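Local atomic coordinates of alpha-galacturonidase (Bacillus subtilis, PDB entry 3FEF), a protein that hydrolyses alpha-1,4-linked di-galacturonate, releasing galacturonate, as an NAD- and manganese-dependent member of glycoside hydrolase family 4. Residues 344-349 / 359-364. Numbering follows the deposited sequence.
Sequences NVNMPN and QAIVET
Glu363 offers its two carboxylate oxygens to two asparagines of the antiparallel strand beside it, a worked example of how a buried acid is fixed by neighbouring amides. Asn344 lies alongside, its amide and the carboxylate only 7° from coplanar, and ND2 donates to the anti lone pair of Glu363 OE2 at 2.7 Å. Asn346 comes instead from above the carboxylate plane, its ND2 hydrogen-bonded to Glu363 OE1 at 3.0 Å and weakly to Gly167 O, with the two planes 65° apart. Because Glu363 keeps CG anti to its backbone N (chi1 -172°) and is extended beyond it, the carboxylate reaches along the strand as far as Asn344. Gripped from two directions, it is held against rotation. The side chain of Glu363 lies about 4 Å from that of Cys169, a ligand of the magnesium ion, and about 7 Å from the ion itself, in the second shell. On the same face, Ile361 CG2 packs on Asn346 CB (3.7 Å), and a water donates to both Asn346 OD1 and Ile361 O within this buried region.

The backbone ladder that carries these side chains belongs to a three-stranded antiparallel sheet in the family's C-terminal domain. Strand 341-348 is its outermost, though Asn346 also bonds through its backbone to Gly167. Paired bonds join Val345 to Thr364 and Met347 to Val362. Asn349 closes the ladder tightly, N donating to Ala360 O at 2.7 Å and O accepting from Gln359 N. Looser are the outer parts of Met347, Pro348 and Gln359, all partly exposed; Pro348 CD touches Ile361 CD1 lightly, at 4.3 Å.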
ATOM      1  N   ASN A 344       7.160  14.264  20.770  1.00 21.32           N
ATOM      2  CA  ASN A 344       6.116  14.212  19.748  1.00 23.25           C
ATOM      3  C   ASN A 344       6.344  15.319  18.741  1.00 26.05           C
ATOM      4  O   ASN A 344       6.654  16.457  19.125  1.00 21.97           O
ATOM      5  CB  ASN A 344       4.709  14.339  20.353  1.00 24.46           C
ATOM      6  CG  ASN A 344       4.561  15.574  21.230  1.00 28.99           C
ATOM      7  OD1 ASN A 344       5.218  15.698  22.273  1.00 27.54           O
ATOM      8  ND2 ASN A 344       3.694  16.496  20.813  1.00 29.97           N
ATOM      9  N   VAL A 345       6.186  14.985  17.461  1.00 20.71           N
ATOM     10  CA  VAL A 345       6.355  15.952  16.405  1.00 21.56           C
ATOM     11  C   VAL A 345       5.426  15.680  15.223  1.00 23.01           C
ATOM     12  O   VAL A 345       4.867  14.594  15.073  1.00 22.22           O
ATOM     13  CB  VAL A 345       7.799  15.940  15.867  1.00 24.43           C
ATOM     14  CG1 VAL A 345       8.806  16.127  16.999  1.00 27.37           C
ATOM     15  CG2 VAL A 345       8.068  14.654  15.142  1.00 22.58           C
ATOM     16  N   ASN A 346       5.317  16.677  14.359  1.00 20.60           N
ATOM     17  CA  ASN A 346       4.523  16.586  13.168  1.00 21.19           C
ATOM     18  C   ASN A 346       5.407  16.303  11.951  1.00 23.21           C
ATOM     19  O   ASN A 346       6.349  17.032  11.682  1.00 23.29           O
ATOM     20  CB  ASN A 346       3.725  17.885  12.991  1.00 19.73           C
ATOM     21  CG  ASN A 346       2.566  17.982  13.959  1.00 22.29           C
ATOM     22  OD1 ASN A 346       1.424  17.753  13.571  1.00 25.34           O
ATOM     23  ND2 ASN A 346       2.849  18.293  15.233  1.00 21.56           N
HETATM   24  N   MSE A 347       5.064  15.256  11.211  1.00 21.79           N
HETATM   25  CA  MSE A 347       5.808  14.839  10.041  1.00 22.71           C
HETATM   26  C   MSE A 347       4.918  14.073   9.068  1.00 19.57           C
HETATM   27  O   MSE A 347       3.910  13.511   9.463  1.00 19.25           O
HETATM   28  CB  MSE A 347       6.912  13.887  10.469  1.00 25.98           C
HETATM   29  CG  MSE A 347       8.042  14.596  11.129  1.00 36.08           C
HETATM   30 SE   MSE A 347       9.486  13.349  11.332  1.00 43.55          SE
HETATM   31  CE  MSE A 347      10.395  13.857   9.668  1.00 33.42           C
ATOM     32  N   PRO A 348       5.339  13.992   7.802  1.00 19.13           N
ATOM     33  CA  PRO A 348       4.611  13.184   6.817  1.00 20.36           C
ATOM     34  C   PRO A 348       4.393  11.749   7.310  1.00 20.75           C
ATOM     35  O   PRO A 348       5.315  11.114   7.833  1.00 20.01           O
ATOM     36  CB  PRO A 348       5.540  13.168   5.597  1.00 19.99           C
ATOM     37  CG  PRO A 348       6.480  14.420   5.766  1.00 17.38           C
ATOM     38  CD  PRO A 348       6.618  14.531   7.291  1.00 21.44           C
ATOM     39  N   ASN A 349       3.186  11.236   7.112  1.00 18.93           N
ATOM     40  CA  ASN A 349       2.837   9.868   7.505  1.00 19.18           C
ATOM     41  C   ASN A 349       3.461   8.861   6.552  1.00 21.86           C
ATOM     42  O   ASN A 349       3.240   8.921   5.350  1.00 24.55           O
ATOM     43  CB  ASN A 349       1.303   9.719   7.490  1.00 19.50           C
ATOM     44  CG  ASN A 349       0.804   8.420   8.155  1.00 22.93           C
ATOM     45  OD1 ASN A 349       1.429   7.895   9.061  1.00 21.64           O
ATOM     46  ND2 ASN A 349      -0.373   7.942   7.725  1.00 22.95           N
ATOM     47  N   GLN A 359       1.862  10.488   3.566  1.00 27.41           N
ATOM     48  CA  GLN A 359       2.325  11.856   3.278  1.00 27.39           C
ATOM     49  C   GLN A 359       1.624  12.924   4.111  1.00 25.53           C
ATOM     50  O   GLN A 359       2.158  14.008   4.316  1.00 23.98           O
ATOM     51  CB  GLN A 359       2.075  12.196   1.825  1.00 32.24           C
ATOM     52  CG  GLN A 359       2.587  11.164   0.884  1.00 37.96           C
ATOM     53  CD  GLN A 359       3.959  11.499   0.490  1.00 42.69           C
ATOM     54  OE1 GLN A 359       4.879  11.464   1.317  1.00 45.05           O
ATOM     55  NE2 GLN A 359       4.128  11.879  -0.774  1.00 44.48           N
ATOM     56  N   ALA A 360       0.393  12.660   4.526  1.00 23.49           N
ATOM     57  CA  ALA A 360      -0.312  13.657   5.313  1.00 23.22           C
ATOM     58  C   ALA A 360       0.508  13.900   6.586  1.00 20.70           C
ATOM     59  O   ALA A 360       1.180  13.003   7.072  1.00 19.40           O
ATOM     60  CB  ALA A 360      -1.712  13.193   5.645  1.00 19.24           C
ATOM     61  N   ILE A 361       0.467  15.127   7.082  1.00 22.48           N
ATOM     62  CA  ILE A 361       1.184  15.522   8.295  1.00 20.37           C
ATOM     63  C   ILE A 361       0.453  15.004   9.528  1.00 22.63           C
ATOM     64  O   ILE A 361      -0.648  15.458   9.829  1.00 17.67           O
ATOM     65  CB  ILE A 361       1.271  17.070   8.393  1.00 19.46           C
ATOM     66  CG1 ILE A 361       1.842  17.644   7.085  1.00 16.09           C
ATOM     67  CG2 ILE A 361       2.119  17.520   9.639  1.00 16.90           C
ATOM     68  CD1 ILE A 361       3.154  17.019   6.684  1.00 12.07           C
ATOM     69  N   VAL A 362       1.061  14.041  10.218  1.00 20.27           N
ATOM     70  CA  VAL A 362       0.520  13.525  11.472  1.00 18.63           C
ATOM     71  C   VAL A 362       1.480  13.790  12.663  1.00 19.51           C
ATOM     72  O   VAL A 362       2.695  13.974  12.483  1.00 16.47           O
ATOM     73  CB  VAL A 362       0.196  12.018  11.326  1.00 20.10           C
ATOM     74  CG1 VAL A 362      -0.899  11.801  10.216  1.00 14.50           C
ATOM     75  CG2 VAL A 362       1.458  11.263  10.932  1.00 18.68           C
ATOM     76  N   GLU A 363       0.924  13.836  13.866  1.00 17.05           N
ATOM     77  CA  GLU A 363       1.707  14.014  15.080  1.00 20.69           C
ATOM     78  C   GLU A 363       1.869  12.688  15.830  1.00 21.37           C
ATOM     79  O   GLU A 363       0.873  12.078  16.214  1.00 21.51           O
ATOM     80  CB  GLU A 363       1.020  15.074  15.990  1.00 25.13           C
ATOM     81  CG  GLU A 363       1.833  15.510  17.245  1.00 25.02           C
ATOM     82  CD  GLU A 363       1.394  16.871  17.825  1.00 30.01           C
ATOM     83  OE1 GLU A 363       0.651  17.629  17.149  1.00 29.92           O
ATOM     84  OE2 GLU A 363       1.825  17.204  18.958  1.00 32.59           O
ATOM     85  N   THR A 364       3.120  12.237  16.003  1.00 19.58           N
ATOM     86  CA  THR A 364       3.454  11.069  16.836  1.00 19.91           C
ATOM     87  C   THR A 364       4.775  11.323  17.536  1.00 21.63           C
ATOM     88  O   THR A 364       5.451  12.324  17.266  1.00 17.81           O
ATOM     89  CB  THR A 364       3.657   9.759  16.023  1.00 20.85           C
ATOM     90  OG1 THR A 364       4.759   9.924  15.128  1.00 19.84           O
ATOM     91  CG2 THR A 364       2.414   9.391  15.225  1.00 18.97           C
TER
HETATM   92  O   HOH W   1       4.546  18.532  18.456  1.00 31.55           O
HETATM   93  O   HOH W   2      -0.691  17.108  11.933  1.00 19.73           O